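PDB 5ZBT: lectin-like protein from Entamoeba histolytica HM-1:IMSS-A, which is of unknown function but carries a legume lectin-like domain related to that of ERGIC-53 and may, like other members of this family, bind D-mannose. Local coordinates for residues V159-R172 / I183-C195. Numbering follows the deposited sequence.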
loop_
_atom_site.group_PDB
_atom_site.type_symbol
_atom_site.label_atom_id
_atom_site.label_comp_id
_atom_site.label_asym_id
_atom_site.label_seq_id
_atom_site.Cartn_x
_atom_site.Cartn_y
_atom_site.Cartn_z
ATOM N N VAL A 159 11.992 8.316 -4.307
ATOM C CA VAL A 159 13.004 7.494 -3.649
ATOM C C VAL A 159 13.542 6.459 -4.626
ATOM O O VAL A 159 12.780 5.639 -5.150
ATOM C CB VAL A 159 12.481 6.789 -2.388
ATOM C CG1 VAL A 159 13.590 5.884 -1.820
ATOM C CG2 VAL A 159 12.053 7.809 -1.347
ATOM N N ALA A 160 14.860 6.457 -4.823
ATOM C CA ALA A 160 15.494 5.541 -5.758
ATOM C C ALA A 160 15.612 4.140 -5.174
ATOM O O ALA A 160 15.735 3.957 -3.961
ATOM C CB ALA A 160 16.887 6.048 -6.142
ATOM N N ASN A 161 15.554 3.150 -6.069
ATOM C CA ASN A 161 15.917 1.755 -5.836
ATOM C C ASN A 161 14.880 0.968 -5.034
ATOM O O ASN A 161 15.232 -0.016 -4.373
ATOM C CB ASN A 161 17.284 1.666 -5.155
ATOM C CG ASN A 161 18.387 2.282 -5.996
ATOM O OD1 ASN A 161 19.137 3.143 -5.525
ATOM N ND2 ASN A 161 18.486 1.850 -7.250
ATOM N N ILE A 162 13.600 1.336 -5.131
ATOM C CA ILE A 162 12.581 0.659 -4.327
ATOM C C ILE A 162 12.473 -0.813 -4.714
ATOM O O ILE A 162 12.514 -1.698 -3.848
ATOM C CB ILE A 162 11.226 1.375 -4.432
ATOM C CG1 ILE A 162 11.253 2.681 -3.643
ATOM C CG2 ILE A 162 10.138 0.495 -3.872
ATOM C CD1 ILE A 162 10.076 3.600 -3.961
ATOM N N GLN A 163 12.353 -1.115 -6.012
ATOM C CA GLN A 163 12.264 -2.527 -6.371
ATOM C C GLN A 163 13.615 -3.165 -6.634
ATOM O O GLN A 163 13.703 -4.400 -6.601
ATOM C CB GLN A 163 11.342 -2.762 -7.584
ATOM C CG GLN A 163 11.919 -2.436 -8.931
ATOM C CD GLN A 163 12.757 -3.556 -9.523
ATOM O OE1 GLN A 163 13.853 -3.300 -10.020
ATOM N NE2 GLN A 163 12.258 -4.793 -9.471
ATOM N N LYS A 164 14.661 -2.363 -6.874
ATOM C CA LYS A 164 16.012 -2.875 -7.097
ATOM C C LYS A 164 16.685 -3.367 -5.822
ATOM O O LYS A 164 17.776 -3.943 -5.904
ATOM C CB LYS A 164 16.884 -1.792 -7.742
ATOM C CG LYS A 164 16.670 -1.635 -9.247
ATOM C CD LYS A 164 17.085 -0.239 -9.717
ATOM C CE LYS A 164 17.266 -0.164 -11.232
ATOM N NZ LYS A 164 16.003 -0.395 -11.997
ATOM N N ASP A 165 16.088 -3.127 -4.654
ATOM C CA ASP A 165 16.576 -3.701 -3.398
ATOM C C ASP A 165 16.244 -5.190 -3.385
ATOM O O ASP A 165 15.083 -5.574 -3.214
ATOM C CB ASP A 165 15.941 -2.966 -2.213
ATOM C CG ASP A 165 16.413 -3.479 -0.852
ATOM O OD1 ASP A 165 17.118 -4.506 -0.764
ATOM O OD2 ASP A 165 16.075 -2.836 0.162
ATOM N N LYS A 166 17.264 -6.035 -3.544
ATOM C CA LYS A 166 17.045 -7.477 -3.642
ATOM C C LYS A 166 16.501 -8.095 -2.358
ATOM O O LYS A 166 15.909 -9.180 -2.410
ATOM C CB LYS A 166 18.344 -8.171 -4.039
ATOM C CG LYS A 166 18.827 -7.794 -5.425
ATOM C CD LYS A 166 20.198 -7.138 -5.392
ATOM C CE LYS A 166 20.961 -7.438 -6.678
ATOM N NZ LYS A 166 20.067 -7.421 -7.879
ATOM N N ASP A 167 16.682 -7.437 -1.210
ATOM C CA ASP A 167 16.125 -7.935 0.043
ATOM C C ASP A 167 14.688 -7.497 0.284
ATOM O O ASP A 167 14.082 -7.946 1.257
ATOM C CB ASP A 167 16.975 -7.468 1.218
ATOM C CG ASP A 167 18.403 -7.854 1.065
ATOM O OD1 ASP A 167 18.682 -9.069 0.960
ATOM O OD2 ASP A 167 19.246 -6.939 1.023
ATOM N N GLY A 168 14.137 -6.626 -0.552
ATOM C CA GLY A 168 12.780 -6.177 -0.336
ATOM C C GLY A 168 12.684 -4.877 0.436
ATOM O O GLY A 168 12.897 -4.846 1.657
ATOM N N ALA A 169 12.373 -3.794 -0.276
ATOM C CA ALA A 169 12.121 -2.521 0.375
ATOM C C ALA A 169 10.903 -2.638 1.288
ATOM O O ALA A 169 10.029 -3.493 1.098
ATOM C CB ALA A 169 11.912 -1.423 -0.670
ATOM N N VAL A 170 10.857 -1.769 2.295
ATOM C CA VAL A 170 9.803 -1.760 3.298
ATOM C C VAL A 170 9.181 -0.373 3.290
ATOM O O VAL A 170 9.859 0.620 3.593
ATOM C CB VAL A 170 10.343 -2.115 4.683
ATOM C CG1 VAL A 170 9.223 -2.131 5.713
ATOM C CG2 VAL A 170 11.061 -3.463 4.615
ATOM N N LEU A 171 7.906 -0.295 2.909
ATOM C CA LEU A 171 7.148 0.941 3.013
ATOM C C LEU A 171 6.674 1.116 4.450
ATOM O O LEU A 171 6.054 0.210 5.019
ATOM C CB LEU A 171 5.962 0.914 2.041
ATOM C CG LEU A 171 4.898 2.001 2.213
ATOM C CD1 LEU A 171 5.451 3.371 1.802
ATOM C CD2 LEU A 171 3.619 1.661 1.418
ATOM N N ARG A 172 6.978 2.268 5.049
ATOM C CA ARG A 172 6.676 2.500 6.461
ATOM C C ARG A 172 5.622 3.597 6.590
ATOM O O ARG A 172 5.839 4.731 6.150
ATOM C CB ARG A 172 7.942 2.859 7.248
ATOM C CG ARG A 172 7.739 2.935 8.770
ATOM C CD ARG A 172 8.984 3.413 9.548
ATOM N NE ARG A 172 10.236 2.938 8.962
ATOM C CZ ARG A 172 10.689 1.694 9.059
ATOM N NH1 ARG A 172 10.014 0.781 9.750
ATOM N NH2 ARG A 172 11.815 1.361 8.450
ATOM N N ILE A 183 3.318 9.994 8.871
ATOM C CA ILE A 183 4.690 9.985 8.381
ATOM C C ILE A 183 4.862 8.764 7.492
ATOM O O ILE A 183 4.515 7.650 7.895
ATOM C CB ILE A 183 5.713 9.975 9.535
ATOM C CG1 ILE A 183 5.474 11.179 10.455
ATOM C CG2 ILE A 183 7.131 9.994 9.002
ATOM C CD1 ILE A 183 6.488 11.318 11.562
ATOM N N ILE A 184 5.334 8.992 6.265
ATOM C CA ILE A 184 5.679 7.941 5.314
ATOM C C ILE A 184 7.193 7.918 5.178
ATOM O O ILE A 184 7.814 8.955 4.913
ATOM C CB ILE A 184 5.036 8.168 3.933
ATOM C CG1 ILE A 184 3.553 8.545 4.052
ATOM C CG2 ILE A 184 5.215 6.941 3.059
ATOM C CD1 ILE A 184 2.682 7.476 4.626
ATOM N N GLU A 185 7.779 6.738 5.360
ATOM C CA GLU A 185 9.185 6.490 5.118
ATOM C C GLU A 185 9.292 5.232 4.280
ATOM O O GLU A 185 8.335 4.465 4.168
ATOM C CB GLU A 185 9.967 6.323 6.433
ATOM C CG GLU A 185 9.975 7.587 7.273
ATOM C CD GLU A 185 10.245 7.346 8.742
ATOM O OE1 GLU A 185 10.449 6.172 9.141
ATOM O OE2 GLU A 185 10.268 8.345 9.496
ATOM N N ILE A 186 10.454 5.017 3.681
ATOM C CA ILE A 186 10.693 3.763 2.979
ATOM C C ILE A 186 12.122 3.308 3.245
ATOM O O ILE A 186 13.064 4.100 3.152
ATOM C CB ILE A 186 10.392 3.856 1.468
ATOM C CG1 ILE A 186 10.446 2.449 0.856
ATOM C CG2 ILE A 186 11.351 4.774 0.755
ATOM C CD1 ILE A 186 9.502 2.238 -0.305
ATOM N N MET A 187 12.267 2.045 3.639
ATOM C CA MET A 187 13.562 1.446 3.934
ATOM C C MET A 187 14.071 0.759 2.673
ATOM O O MET A 187 13.501 -0.241 2.226
ATOM C CB MET A 187 13.461 0.458 5.099
ATOM C CG MET A 187 14.834 0.047 5.675
ATOM S SD MET A 187 15.821 -1.032 4.578
ATOM C CE MET A 187 14.687 -2.398 4.353
ATOM N N VAL A 188 15.159 1.282 2.114
ATOM C CA VAL A 188 15.756 0.746 0.898
ATOM C C VAL A 188 17.234 0.513 1.158
ATOM O O VAL A 188 17.937 1.434 1.584
ATOM C CB VAL A 188 15.568 1.694 -0.300
ATOM C CG1 VAL A 188 16.176 1.084 -1.555
ATOM C CG2 VAL A 188 14.094 2.009 -0.508
ATOM N N ASN A 189 17.704 -0.709 0.904
ATOM C CA ASN A 189 19.121 -1.055 1.046
ATOM C C ASN A 189 19.672 -0.636 2.410
ATOM O O ASN A 189 20.664 0.088 2.514
ATOM C CB ASN A 189 19.934 -0.442 -0.086
ATOM C CG ASN A 189 19.666 -1.122 -1.404
ATOM O OD1 ASN A 189 19.609 -2.351 -1.467
ATOM N ND2 ASN A 189 19.478 -0.337 -2.460
ATOM N N HIS A 190 18.979 -1.074 3.464
ATOM C CA HIS A 190 19.345 -0.913 4.867
ATOM C C HIS A 190 19.271 0.518 5.379
ATOM O O HIS A 190 19.712 0.780 6.510
ATOM C CB HIS A 190 20.735 -1.483 5.152
ATOM C CG HIS A 190 20.857 -2.940 4.826
ATOM N ND1 HIS A 190 20.371 -3.932 5.653
ATOM C CD2 HIS A 190 21.404 -3.573 3.760
ATOM C CE1 HIS A 190 20.607 -5.112 5.108
ATOM N NE2 HIS A 190 21.228 -4.922 3.955
ATOM N N ILE A 191 18.691 1.446 4.624
ATOM C CA ILE A 191 18.666 2.859 5.000
ATOM C C ILE A 191 17.223 3.332 5.059
ATOM O O ILE A 191 16.478 3.180 4.085
ATOM C CB ILE A 191 19.474 3.723 4.016
ATOM C CG1 ILE A 191 20.888 3.169 3.855
ATOM C CG2 ILE A 191 19.505 5.183 4.465
ATOM C CD1 ILE A 191 21.718 3.972 2.856
ATOM N N ASN A 192 16.831 3.909 6.195
ATOM C CA ASN A 192 15.486 4.441 6.347
ATOM C C ASN A 192 15.447 5.825 5.721
ATOM O O ASN A 192 16.203 6.713 6.128
ATOM C CB ASN A 192 15.078 4.486 7.816
ATOM C CG ASN A 192 13.584 4.667 7.995
ATOM O OD1 ASN A 192 12.781 3.896 7.467
ATOM N ND2 ASN A 192 13.200 5.689 8.745
ATOM N N MET A 193 14.595 6.004 4.714
ATOM C CA MET A 193 14.545 7.228 3.927
ATOM C C MET A 193 13.288 8.015 4.264
ATOM O O MET A 193 12.186 7.454 4.285
ATOM C CB MET A 193 14.565 6.913 2.435
ATOM C CG MET A 193 15.647 5.966 2.031
ATOM S SD MET A 193 17.210 6.828 1.860
ATOM C CE MET A 193 17.502 6.467 0.130
ATOM N N ASP A 194 13.467 9.309 4.523
ATOM C CA ASP A 194 12.354 10.234 4.643
ATOM C C ASP A 194 11.539 10.261 3.351
ATOM O O ASP A 194 12.046 9.995 2.257
ATOM C CB ASP A 194 12.875 11.638 4.949
ATOM C CG ASP A 194 13.498 11.756 6.341
ATOM O OD1 ASP A 194 13.112 11.001 7.262
ATOM O OD2 ASP A 194 14.378 12.626 6.523
ATOM N N CYS A 195 10.264 10.609 3.473
ATOM C CA CYS A 195 9.471 10.803 2.266
ATOM C C CYS A 195 8.425 11.904 2.461
ATOM O O CYS A 195 8.538 12.988 1.883
ATOM C CB CYS A 195 8.839 9.467 1.849
ATOM S SG CYS A 195 7.810 9.513 0.370
HETATM O O HOH W 1 17.646 -3.389 2.705
#
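Arg172 lays its guanidinium edge against Asn192 OD1 and Glu185, bridging three neighbouring antiparallel strands. NE and NH2 grip that oxygen side-on, NH2 at 2.9 Å from Asn192 OD1, which lies in the guanidinium plane; both nitrogens reach it from one amide face. The arginine chain bends at chi3 (-36°), bringing NE within 3.2 Å of Glu185 OE1 in a salt bridge, the two group planes 67° apart. Asn192 ND2 closes the triangle with a nearly linear hydrogen bond to Glu185 OE1 (2.8 Å, 179°), met from above the carboxylate plane. Strands 170-172 and 183-188 pair through Val170 with Met187 and Arg172 with Glu185, two backbone bonds each.

On the opposite face, Ile186 faces the interior between the two sheets of the legume-lectin sandwich. Its CG2 meets Val159 CG1 at 3.6 Å, and its CD1 packs 3.8 Å from Ile162 CG1, the two isoleucines crossing at about a right angle; Ile136 of the other sheet also touches both.

At the turn between strands 181-188 and 191-198, Asp165 OD2 accepts from Asn189 N (2.8 Å) above its carboxylate plane and from a water that itself accepts from His190 N, while OD1 forms an Asx turn with Asp167 N. The Asp165 carboxylate thus ties the 159-169 loop to the type I' turn Val188-Ile191. Glu81 pairs with Arg172 NH1, so the arginine's charge is probably shared between two carboxylates.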